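Local coordinates for protein DynE8 (Micromonospora chersina, PDB 4AMM) that forms the acyltransferase domain of an iterative enediyne polyketide synthase and probably transfers acyl groups to its carrier domain, at residues P1-L5 with F397-R401; R24-T28 with G63-A67; R98-P104 with A342-V348; H278-A283 with Q326-V331. All coordinates share one frame; numbering follows the deposited sequence. Where two conformers were deposited one is given.

How the contacts relate
Contact 3 is the buried core pairing, about 7 Å from the centre of the chain, where two parallel strands are joined mainly by backbone hydrogen bonds. Contacts 1, 2 and 4 are partly buried and lie farther out, their centres about 22, 30 and 21 Å from that point. Contacts 1 and 2 share one region: strand 4-10 leads into helix 13-27, and the centres of the two contacts are about 18 Å apart. One is a bidentate salt bridge set among aromatic rings, the other a small contact of methyls and a guanidinium face. Contact 4, about 41 Å from contact 1 between centres, is built on a histidine ring, main-chain carbonyls and a water. Contact 1 spans the whole chain, with the other three nested inside it.

Contact 1 (P1-L5 with F397-R401); sequences PDHEL and FFAGR
Glu-4 and Arg-401 meet as two flat groups lying almost in one plane, their carboxylate and guanidinium planes only 7° apart. The arginine grips end-on: NH2 is 2.8 Å from Glu-4 OE2 and NH1 is 3.0 Å from Glu-4 OE1. Both oxygens offer their syn lone pairs, and both partners lie close to the guanidinium plane, which defines a bidentate salt bridge. A bend in the glutamate chain (chi2 57°) turns the carboxylate back along its own backbone, where OE2 also accepts from Leu-5 N, on its anti side. Arg-401 is in turn steadied by Phe-397 O, which NH2 reaches from above the carbonyl plane. Pro-1 covers one guanidinium face, with its CG 3.4 Å from Arg-401 CZ and over the centre of the group. The contact brings the chain ends together: the start of strand 4-10, an outermost strand of a four-stranded antiparallel sheet, meets the C-terminal loop that follows helix 376-387. Beside the salt bridge, the Phe-397 ring receives Leu-5 CB over one face, 3.9 Å from its centroid and 24° off the ring normal, a CH-pi contact. The edge of the same ring faces oxygen, with CE2 3.2 Å from Glu-4 OE2. Phe-398 also turns an edge to the strand, its CZ lying 3.2 Å from Leu-5 O. Helix 32-45 adds further partners: Thr-36 hydrogen-bonds Glu-4 OE1, and Ala-40 and Ala-43 touch the Phe-398 ring.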
loop_
_atom_site.group_PDB
_atom_site.type_symbol
_atom_site.label_atom_id
_atom_site.label_comp_id
_atom_site.label_asym_id
_atom_site.label_seq_id
_atom_site.Cartn_x
_atom_site.Cartn_y
_atom_site.Cartn_z
ATOM N N PRO A 1 -15.831 -16.012 -4.765
ATOM C CA PRO A 1 -15.471 -14.629 -4.370
ATOM C C PRO A 1 -16.586 -13.606 -4.734
ATOM O O PRO A 1 -17.350 -13.855 -5.677
ATOM C CB PRO A 1 -14.162 -14.355 -5.143
ATOM C CG PRO A 1 -14.100 -15.376 -6.223
ATOM C CD PRO A 1 -14.941 -16.561 -5.808
ATOM N N ASP A 2 -16.684 -12.490 -3.978
ATOM C CA ASP A 2 -17.643 -11.397 -4.244
ATOM C C ASP A 2 -17.284 -10.476 -5.424
ATOM O O ASP A 2 -18.122 -9.751 -5.943
ATOM C CB ASP A 2 -17.925 -10.562 -2.974
ATOM C CG ASP A 2 -16.654 -9.905 -2.360
ATOM O OD1 ASP A 2 -15.507 -10.222 -2.777
ATOM O OD2 ASP A 2 -16.820 -9.076 -1.422
ATOM N N HIS A 3 -16.024 -10.523 -5.867
ATOM C CA HIS A 3 -15.678 -9.860 -7.103
ATOM C C HIS A 3 -15.027 -10.942 -7.944
ATOM O O HIS A 3 -14.313 -11.846 -7.425
ATOM C CB HIS A 3 -14.661 -8.717 -6.945
ATOM C CG HIS A 3 -15.233 -7.463 -6.380
ATOM N ND1 HIS A 3 -15.697 -7.398 -5.087
ATOM C CD2 HIS A 3 -15.448 -6.253 -6.928
ATOM C CE1 HIS A 3 -16.192 -6.196 -4.864
ATOM N NE2 HIS A 3 -16.033 -5.473 -5.957
ATOM N N GLU A 4 -15.307 -10.857 -9.217
ATOM C CA GLU A 4 -14.712 -11.723 -10.208
ATOM C C GLU A 4 -13.653 -10.925 -10.948
ATOM O O GLU A 4 -13.761 -9.697 -11.115
ATOM C CB GLU A 4 -15.793 -12.227 -11.159
ATOM C CG GLU A 4 -15.233 -13.325 -12.039
ATOM C CD GLU A 4 -14.658 -14.472 -11.147
ATOM O OE1 GLU A 4 -15.433 -15.313 -10.626
ATOM O OE2 GLU A 4 -13.425 -14.431 -10.883
ATOM N N LEU A 5 -12.628 -11.611 -11.473
ATOM C CA LEU A 5 -11.589 -11.008 -12.280
ATOM C C LEU A 5 -11.748 -11.387 -13.710
ATOM O O LEU A 5 -11.730 -12.599 -14.029
ATOM C CB LEU A 5 -10.233 -11.566 -11.783
ATOM C CG LEU A 5 -9.013 -11.171 -12.637
ATOM C CD1 LEU A 5 -8.805 -9.639 -12.681
ATOM C CD2 LEU A 5 -7.778 -11.887 -12.000
ATOM N N PHE A 397 -6.146 -16.884 -9.864
ATOM C CA PHE A 397 -7.330 -16.376 -9.195
ATOM C C PHE A 397 -8.465 -17.361 -9.247
ATOM O O PHE A 397 -9.418 -17.224 -8.476
ATOM C CB PHE A 397 -7.713 -15.029 -9.877
ATOM C CG PHE A 397 -8.809 -14.286 -9.141
ATOM C CD1 PHE A 397 -8.475 -13.447 -8.087
ATOM C CD2 PHE A 397 -10.119 -14.393 -9.526
ATOM C CE1 PHE A 397 -9.515 -12.785 -7.314
ATOM C CE2 PHE A 397 -11.177 -13.673 -8.770
ATOM C CZ PHE A 397 -10.848 -12.930 -7.709
ATOM N N PHE A 398 -8.428 -18.361 -10.135
ATOM C CA PHE A 398 -9.530 -19.304 -10.347
ATOM C C PHE A 398 -9.303 -20.659 -9.695
ATOM O O PHE A 398 -10.198 -21.483 -9.736
ATOM C CB PHE A 398 -9.821 -19.424 -11.868
ATOM C CG PHE A 398 -10.308 -18.141 -12.439
ATOM C CD1 PHE A 398 -11.676 -17.834 -12.308
ATOM C CD2 PHE A 398 -9.425 -17.189 -12.934
ATOM C CE1 PHE A 398 -12.154 -16.629 -12.670
ATOM C CE2 PHE A 398 -9.915 -15.921 -13.367
ATOM C CZ PHE A 398 -11.293 -15.650 -13.221
ATOM N N ALA A 399 -8.130 -20.816 -9.112
ATOM C CA ALA A 399 -7.700 -22.103 -8.510
ATOM C C ALA A 399 -8.200 -22.249 -7.093
ATOM O O ALA A 399 -8.113 -21.325 -6.278
ATOM C CB ALA A 399 -6.191 -22.175 -8.520
ATOM N N GLY A 400 -8.702 -23.435 -6.784
ATOM C CA GLY A 400 -8.845 -23.825 -5.375
ATOM C C GLY A 400 -9.987 -23.163 -4.647
ATOM O O GLY A 400 -9.904 -23.020 -3.415
ATOM N N ARG A 401 -11.054 -22.814 -5.354
ATOM C CA ARG A 401 -12.223 -22.132 -4.701
ATOM C C ARG A 401 -13.109 -23.084 -3.910
ATOM O O ARG A 401 -13.090 -24.283 -4.165
ATOM C CB ARG A 401 -13.077 -21.394 -5.715
ATOM C CG ARG A 401 -12.256 -20.314 -6.472
ATOM C CD ARG A 401 -13.165 -19.502 -7.369
ATOM N NE ARG A 401 -12.491 -18.338 -7.921
ATOM C CZ ARG A 401 -13.085 -17.489 -8.735
ATOM N NH1 ARG A 401 -14.388 -17.656 -9.026
ATOM N NH2 ARG A 401 -12.422 -16.456 -9.205
#

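Contact 2 (R24-T28 with G63-A67); sequences RAAAT and GLVAA
The backbones of Arg-24 and Val-65 come to 5.5 Å between their CA atoms, the closest CA pair across the two segments, and no hydrogen bond crosses between them. Val-65 is the central side chain, and its two methyls serve different partners. CG1 lies over one face of the Arg-24 guanidinium, 3.5 Å from NH2 and displaced toward the rim of the group. The arginine chain runs extended from CG to NE, with CG opposite the backbone N (chi1 -175°), and a turn at chi4 (-86°) sets the guanidinium face against the methyl. Its polar end is occupied beyond the two segments, where NE forms a salt bridge with Asp-69, one turn along helix 61-76 from Val-65. The other methyl, CG2, meets Thr-28 CG2 at 3.9 Å. Ala-27 points its CB toward the partner helix and touches Leu-64 CD2 at 3.8 Å; both of these residues are buried, whereas Arg-24 is partly exposed and Thr-28 exposed. Thr-28 is the first residue to leave helical geometry, and its OG1 donates to Ala-25 O at 3.0 Å. The contact thus joins the C-terminal end of helix 13-27 to the first turns of helix 61-76. Each helix follows a strand of the antiparallel sheet, 4-10 and 52-58 respectively, and those strands are neighbours in it.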
loop_
_atom_site.group_PDB
_atom_site.type_symbol
_atom_site.label_atom_id
_atom_site.label_comp_id
_atom_site.label_asym_id
_atom_site.label_seq_id
_atom_site.Cartn_x
_atom_site.Cartn_y
_atom_site.Cartn_z
ATOM N N ARG A 24 -18.547 -8.185 -24.562
ATOM C CA ARG A 24 -19.682 -7.384 -24.088
ATOM C C ARG A 24 -21.009 -8.004 -24.491
ATOM O O ARG A 24 -21.915 -8.118 -23.648
ATOM C CB ARG A 24 -19.602 -5.951 -24.574
ATOM C CG ARG A 24 -20.719 -5.072 -23.967
ATOM C CD ARG A 24 -21.069 -3.906 -24.919
ATOM N NE ARG A 24 -21.885 -2.900 -24.226
ATOM C CZ ARG A 24 -23.219 -2.915 -24.085
ATOM N NH1 ARG A 24 -23.957 -3.900 -24.579
ATOM N NH2 ARG A 24 -23.807 -1.920 -23.414
ATOM N N ALA A 25 -21.102 -8.446 -25.738
ATOM C CA ALA A 25 -22.279 -9.165 -26.212
ATOM C C ALA A 25 -22.564 -10.417 -25.384
ATOM O O ALA A 25 -23.695 -10.613 -24.939
ATOM C CB ALA A 25 -22.089 -9.512 -27.669
ATOM N N ALA A 26 -21.525 -11.219 -25.139
ATOM C CA ALA A 26 -21.614 -12.490 -24.417
ATOM C C ALA A 26 -21.965 -12.341 -22.967
ATOM O O ALA A 26 -22.376 -13.346 -22.355
ATOM C CB ALA A 26 -20.337 -13.247 -24.498
ATOM N N ALA A 27 -21.728 -11.138 -22.418
ATOM C CA ALA A 27 -21.777 -10.911 -20.982
ATOM C C ALA A 27 -23.132 -10.432 -20.561
ATOM O O ALA A 27 -23.510 -10.615 -19.403
ATOM C CB ALA A 27 -20.691 -9.873 -20.564
ATOM N N THR A 28 -23.864 -9.803 -21.484
ATOM C CA THR A 28 -25.154 -9.242 -21.154
ATOM C C THR A 28 -26.014 -10.437 -20.703
ATOM O O THR A 28 -26.079 -11.475 -21.371
ATOM C CB THR A 28 -25.764 -8.446 -22.332
ATOM O OG1 THR A 28 -25.930 -9.325 -23.444
ATOM C CG2 THR A 28 -24.848 -7.245 -22.761
ATOM N N GLY A 63 -21.756 -5.125 -14.256
ATOM C CA GLY A 63 -20.512 -4.407 -13.937
ATOM C C GLY A 63 -19.471 -4.706 -15.027
ATOM O O GLY A 63 -18.691 -3.813 -15.374
ATOM N N LEU A 64 -19.471 -5.956 -15.471
ATOM C CA LEU A 64 -18.576 -6.259 -16.622
ATOM C C LEU A 64 -18.975 -5.457 -17.866
ATOM O O LEU A 64 -18.121 -4.863 -18.514
ATOM C CB LEU A 64 -18.499 -7.752 -16.874
ATOM C CG LEU A 64 -17.643 -8.128 -18.110
ATOM C CD1 LEU A 64 -16.161 -7.626 -17.916
ATOM C CD2 LEU A 64 -17.654 -9.658 -18.261
ATOM N N VAL A 65 -20.269 -5.410 -18.199
ATOM C CA VAL A 65 -20.731 -4.627 -19.392
ATOM C C VAL A 65 -20.319 -3.189 -19.232
ATOM O O VAL A 65 -19.795 -2.585 -20.206
ATOM C CB VAL A 65 -22.269 -4.747 -19.558
ATOM C CG1 VAL A 65 -22.785 -3.790 -20.628
ATOM C CG2 VAL A 65 -22.561 -6.074 -19.876
ATOM N N ALA A 66 -20.502 -2.617 -18.023
ATOM C CA ALA A 66 -20.109 -1.236 -17.761
ATOM C C ALA A 66 -18.599 -1.032 -17.979
ATOM O O ALA A 66 -18.191 -0.051 -18.638
ATOM C CB ALA A 66 -20.469 -0.789 -16.320
ATOM N N ALA A 67 -17.778 -1.923 -17.401
ATOM C CA ALA A 67 -16.334 -1.830 -17.674
ATOM C C ALA A 67 -15.897 -1.955 -19.155
ATOM O O ALA A 67 -15.025 -1.211 -19.575
ATOM C CB ALA A 67 -15.570 -2.884 -16.826
#

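Contact 3 (R98-P104 with A342-V348); sequences RVGLLFP and ADLLVEV
Gly-100 and Leu-345 pair in the middle of two parallel strands, 99-103 and 344-347, which are neighbours in the five-stranded parallel sheet of the acyltransferase core. The strands pair in parallel register from Val-99/Leu-344 to Leu-102/Glu-347: Gly-100 N reaches Leu-344 O at 2.9 Å, and Gly-100 O takes Val-346 N at the same 2.9 Å. Packing is close at this glycine, where Ala-342 CB lies 3.5 Å from Gly-100 N and Leu-345 CD2 3.9 Å from Gly-100 CA. On that face Leu-102 CD1 presses on Leu-345 CB at 3.8 Å. The other face carries Val-99 CG1 against Val-346 CG2 at 4.0 Å and Leu-101 CD2 against Val-348 CG2, with helix 144-165 covering Leu-101 and Val-348. Arg-98 lies at the solvent end, its side chain loosely held although its backbone N donates to the anti lone pair of Asp-343 OD2 at 2.9 Å. The side chains of Arg-98 and Asp-343 cross without charge contact, the guanidinium and carboxylate planes being 82° apart, and NE bonds Asp-341 O instead. At the buried end Phe-103 lies side by side with Val-348, its CE1 3.6 Å from Val-348 CG1.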
loop_
_atom_site.group_PDB
_atom_site.type_symbol
_atom_site.label_atom_id
_atom_site.label_comp_id
_atom_site.label_asym_id
_atom_site.label_seq_id
_atom_site.Cartn_x
_atom_site.Cartn_y
_atom_site.Cartn_z
ATOM N N ARG A 98 5.513 0.380 -15.702
ATOM C CA ARG A 98 6.369 0.185 -14.523
ATOM C C ARG A 98 5.463 0.079 -13.289
ATOM O O ARG A 98 4.657 0.999 -13.058
ATOM C CB ARG A 98 7.258 1.389 -14.324
ATOM C CG ARG A 98 8.354 1.406 -15.407
ATOM C CD ARG A 98 9.252 2.678 -15.290
ATOM N NE ARG A 98 10.025 2.641 -14.084
ATOM C CZ ARG A 98 11.191 2.017 -13.944
ATOM N NH1 ARG A 98 11.731 1.355 -14.980
ATOM N NH2 ARG A 98 11.851 2.024 -12.799
ATOM N N VAL A 99 5.605 -1.031 -12.541
ATOM C CA VAL A 99 4.758 -1.261 -11.334
ATOM C C VAL A 99 5.626 -1.261 -10.168
ATOM O O VAL A 99 6.643 -1.950 -10.103
ATOM C CB VAL A 99 3.995 -2.613 -11.457
ATOM C CG1 VAL A 99 3.197 -2.847 -10.165
ATOM C CG2 VAL A 99 3.006 -2.557 -12.628
ATOM N N GLY A 100 5.204 -0.512 -9.094
ATOM C CA GLY A 100 5.944 -0.511 -7.825
ATOM C C GLY A 100 5.100 -1.142 -6.749
ATOM O O GLY A 100 3.880 -1.090 -6.855
ATOM N N LEU A 101 5.720 -1.693 -5.722
ATOM C CA LEU A 101 5.007 -2.217 -4.557
ATOM C C LEU A 101 5.037 -1.291 -3.357
ATOM O O LEU A 101 6.010 -0.637 -3.074
ATOM C CB LEU A 101 5.555 -3.576 -4.122
ATOM C CG LEU A 101 5.713 -4.625 -5.243
ATOM C CD1 LEU A 101 6.267 -5.890 -4.617
ATOM C CD2 LEU A 101 4.364 -4.900 -5.860
ATOM N N LEU A 102 3.912 -1.298 -2.662
ATOM C CA LEU A 102 3.780 -0.577 -1.328
ATOM C C LEU A 102 3.494 -1.536 -0.226
ATOM O O LEU A 102 2.519 -2.281 -0.319
ATOM C CB LEU A 102 2.630 0.419 -1.441
ATOM C CG LEU A 102 2.666 1.413 -2.611
ATOM C CD1 LEU A 102 1.320 2.238 -2.655
ATOM C CD2 LEU A 102 3.813 2.368 -2.520
ATOM N N PHE A 103 4.339 -1.520 0.824
ATOM C CA PHE A 103 4.101 -2.420 1.945
ATOM C C PHE A 103 3.660 -1.584 3.170
ATOM O O PHE A 103 4.432 -0.725 3.642
ATOM C CB PHE A 103 5.389 -3.162 2.299
ATOM C CG PHE A 103 5.712 -4.266 1.273
ATOM C CD1 PHE A 103 5.132 -5.497 1.434
ATOM C CD2 PHE A 103 6.564 -4.049 0.184
ATOM C CE1 PHE A 103 5.369 -6.549 0.503
ATOM C CE2 PHE A 103 6.786 -5.124 -0.773
ATOM C CZ PHE A 103 6.212 -6.347 -0.596
ATOM N N PRO A 104 2.416 -1.816 3.639
ATOM C CA PRO A 104 1.878 -0.936 4.689
ATOM C C PRO A 104 2.470 -1.194 6.034
ATOM O O PRO A 104 3.019 -2.271 6.391
ATOM C CB PRO A 104 0.403 -1.319 4.689
ATOM C CG PRO A 104 0.416 -2.784 4.346
ATOM C CD PRO A 104 1.510 -2.887 3.232
ATOM N N ALA A 342 6.966 4.769 -11.125
ATOM C CA ALA A 342 6.081 3.689 -11.463
ATOM C C ALA A 342 4.789 4.292 -11.918
ATOM O O ALA A 342 4.257 5.213 -11.282
ATOM C CB ALA A 342 5.806 2.762 -10.241
ATOM N N ASP A 343 4.241 3.810 -12.996
ATOM C CA ASP A 343 2.957 4.217 -13.451
ATOM C C ASP A 343 1.805 3.727 -12.611
ATOM O O ASP A 343 0.739 4.370 -12.541
ATOM C CB ASP A 343 2.751 3.656 -14.846
ATOM C CG ASP A 343 3.895 4.011 -15.787
ATOM O OD1 ASP A 343 4.048 5.243 -16.005
ATOM O OD2 ASP A 343 4.661 3.136 -16.249
ATOM N N LEU A 344 2.014 2.606 -11.938
ATOM C CA LEU A 344 0.994 2.071 -11.108
ATOM C C LEU A 344 1.663 1.452 -9.853
ATOM O O LEU A 344 2.739 0.866 -9.913
ATOM C CB LEU A 344 0.211 1.087 -11.998
ATOM C CG LEU A 344 -0.960 0.356 -11.433
ATOM C CD1 LEU A 344 -1.790 -0.016 -12.612
ATOM C CD2 LEU A 344 -0.420 -0.873 -10.690
ATOM N N LEU A 345 1.015 1.614 -8.692
ATOM C CA LEU A 345 1.536 1.044 -7.448
ATOM C C LEU A 345 0.546 0.010 -6.968
ATOM O O LEU A 345 -0.681 0.256 -7.014
ATOM C CB LEU A 345 1.656 2.169 -6.409
ATOM C CG LEU A 345 2.654 3.213 -6.807
ATOM C CD1 LEU A 345 2.464 4.508 -6.108
ATOM C CD2 LEU A 345 4.066 2.681 -6.595
ATOM N N VAL A 346 0.995 -1.105 -6.462
ATOM C CA VAL A 346 0.152 -2.111 -5.887
ATOM C C VAL A 346 0.550 -2.316 -4.449
ATOM O O VAL A 346 1.732 -2.580 -4.127
ATOM C CB VAL A 346 0.310 -3.482 -6.678
ATOM C CG1 VAL A 346 -0.529 -4.563 -5.959
ATOM C CG2 VAL A 346 -0.198 -3.244 -8.118
ATOM N N GLU A 347 -0.395 -2.119 -3.544
ATOM C CA GLU A 347 -0.154 -2.361 -2.101
ATOM C C GLU A 347 -0.300 -3.831 -1.754
ATOM O O GLU A 347 -1.293 -4.493 -2.154
ATOM C CB GLU A 347 -1.121 -1.434 -1.321
ATOM C CG GLU A 347 -0.985 -1.541 0.208
ATOM C CD GLU A 347 -1.884 -0.537 0.932
ATOM O OE1 GLU A 347 -2.691 0.159 0.283
ATOM O OE2 GLU A 347 -1.607 -0.334 2.092
ATOM N N VAL A 348 0.716 -4.327 -1.037
ATOM C CA VAL A 348 0.828 -5.787 -0.697
ATOM C C VAL A 348 0.735 -6.012 0.822
ATOM O O VAL A 348 1.720 -6.004 1.557
ATOM C CB VAL A 348 2.208 -6.256 -1.190
ATOM C CG1 VAL A 348 2.396 -7.808 -1.068
ATOM C CG2 VAL A 348 2.430 -5.904 -2.667
#

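Contact 4 (H278-A283 with Q326-V331); sequences HSPLMA and QLTGPV
The His-278 ring is contacted on both faces and along its edge. Val-331 CG2 sits over the centre of one face, 3.3 Å from the centroid and 8° off the ring normal, a close CH-pi contact. Water 1 lies over the centre of the opposite face; it accepts from His-278 N and donates to Leu-327 O at 2.8 Å. At the edge ND1 donates to Gly-329 O at 2.9 Å, with the acceptor near the ring plane; ND1 lies almost in line with the Gly-329 C=O, though the N-H...O angle is a bent 148°. Gln-326 CG also lies at the ring edge, 3.9 Å from His-278 CE1. These contacts probably restrict the tilt and rotation of the imidazole. Beyond the ring, Met-282 CB rests on Leu-327 O at 3.5 Å, and Thr-328 CG2 meets Ala-283 N at 3.7 Å where helix 283-294 begins. Ser-279 OG accepts from Leu-281 N, forming an ST turn. On its far nitrogen, NE2, His-278 hydrogen-bonds Ser-176 OG, and Ser-176 lies in a GxSxG sequence. A histidine held by the Gly-329 carbonyl beside a nucleophile-elbow serine is consistent with the Ser-His dyad of polyketide synthase acyltransferases.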
loop_
_atom_site.group_PDB
_atom_site.type_symbol
_atom_site.label_atom_id
_atom_site.label_comp_id
_atom_site.label_asym_id
_atom_site.label_seq_id
_atom_site.Cartn_x
_atom_site.Cartn_y
_atom_site.Cartn_z
ATOM N N HIS A 278 7.934 7.212 16.152
ATOM C CA HIS A 278 8.809 8.002 15.236
ATOM C C HIS A 278 9.205 9.312 15.845
ATOM O O HIS A 278 9.196 10.386 15.233
ATOM C CB HIS A 278 8.140 8.126 13.842
ATOM C CG HIS A 278 8.087 6.818 13.170
ATOM N ND1 HIS A 278 9.288 6.259 12.706
ATOM C CD2 HIS A 278 7.134 5.881 13.004
ATOM C CE1 HIS A 278 9.023 5.061 12.209
ATOM N NE2 HIS A 278 7.721 4.783 12.401
ATOM N N SER A 279 9.680 9.216 17.113
ATOM C CA SER A 279 10.210 10.344 17.857
ATOM C C SER A 279 11.314 9.769 18.766
ATOM O O SER A 279 11.365 8.581 19.021
ATOM C CB SER A 279 9.118 11.053 18.694
ATOM O OG SER A 279 8.909 10.384 19.947
ATOM N N PRO A 280 12.095 10.673 19.386
ATOM C CA PRO A 280 13.071 10.251 20.405
ATOM C C PRO A 280 12.502 9.484 21.577
ATOM O O PRO A 280 13.271 8.786 22.228
ATOM C CB PRO A 280 13.712 11.551 20.862
ATOM C CG PRO A 280 13.627 12.445 19.605
ATOM C CD PRO A 280 12.293 12.084 18.970
ATOM N N LEU A 281 11.213 9.602 21.848
ATOM C CA LEU A 281 10.622 8.818 22.991
ATOM C C LEU A 281 10.619 7.351 22.706
ATOM O O LEU A 281 10.374 6.522 23.585
ATOM C CB LEU A 281 9.194 9.269 23.313
ATOM C CG LEU A 281 9.235 10.695 23.804
ATOM C CD1 LEU A 281 7.842 11.130 24.079
ATOM C CD2 LEU A 281 10.139 10.821 25.114
ATOM N N MET A 282 10.896 6.927 21.471
ATOM C CA MET A 282 11.075 5.508 21.104
ATOM C C MET A 282 12.517 5.012 21.237
ATOM O O MET A 282 12.694 3.809 20.948
ATOM C CB MET A 282 10.528 5.244 19.676
ATOM C CG MET A 282 9.097 5.659 19.459
ATOM S SD MET A 282 7.877 5.000 20.704
ATOM C CE MET A 282 8.138 3.339 20.204
ATOM N N ALA A 283 13.417 5.816 21.767
ATOM C CA ALA A 283 14.809 5.317 21.855
ATOM C C ALA A 283 14.949 4.030 22.721
ATOM O O ALA A 283 15.691 3.151 22.340
ATOM C CB ALA A 283 15.688 6.443 22.391
ATOM N N GLN A 326 15.210 3.836 12.437
ATOM C CA GLN A 326 13.803 3.947 11.957
ATOM C C GLN A 326 12.910 4.329 13.099
ATOM O O GLN A 326 11.994 5.118 12.834
ATOM C CB GLN A 326 13.333 2.645 11.437
ATOM C CG GLN A 326 11.882 2.687 10.898
ATOM C CD GLN A 326 11.459 1.473 10.152
ATOM O OE1 GLN A 326 11.552 0.362 10.685
ATOM N NE2 GLN A 326 11.007 1.628 8.924
ATOM N N LEU A 327 13.146 3.830 14.287
ATOM C CA LEU A 327 12.116 4.002 15.325
ATOM C C LEU A 327 12.113 5.405 15.889
ATOM O O LEU A 327 11.050 5.859 16.319
ATOM C CB LEU A 327 12.335 3.023 16.430
ATOM C CG LEU A 327 11.559 1.695 16.300
ATOM C CD1 LEU A 327 11.655 0.925 15.024
ATOM C CD2 LEU A 327 11.906 0.790 17.438
ATOM N N THR A 328 13.274 6.102 15.883
ATOM C CA THR A 328 13.338 7.401 16.460
ATOM C C THR A 328 13.144 8.544 15.467
ATOM O O THR A 328 12.823 9.648 15.790
ATOM C CB THR A 328 14.680 7.607 17.185
ATOM O OG1 THR A 328 15.691 7.168 16.290
ATOM C CG2 THR A 328 14.728 6.708 18.452
ATOM N N GLY A 329 13.515 8.248 14.209
ATOM C CA GLY A 329 13.456 9.215 13.118
ATOM C C GLY A 329 12.098 9.233 12.387
ATOM O O GLY A 329 11.256 8.329 12.572
ATOM N N PRO A 330 11.965 10.184 11.455
ATOM C CA PRO A 330 10.656 10.305 10.754
ATOM C C PRO A 330 10.511 9.257 9.667
ATOM O O PRO A 330 11.508 8.767 9.103
ATOM C CB PRO A 330 10.707 11.690 10.147
ATOM C CG PRO A 330 12.202 11.895 9.904
ATOM C CD PRO A 330 12.849 11.331 11.200
ATOM N N VAL A 331 9.304 8.953 9.306
ATOM C CA VAL A 331 8.958 8.092 8.157
ATOM C C VAL A 331 8.919 8.968 6.939
ATOM O O VAL A 331 8.103 9.911 6.766
ATOM C CB VAL A 331 7.565 7.444 8.327
ATOM C CG1 VAL A 331 7.203 6.584 7.057
ATOM C CG2 VAL A 331 7.494 6.614 9.573
HETATM O O HOH W 1 8.688 4.418 16.247
#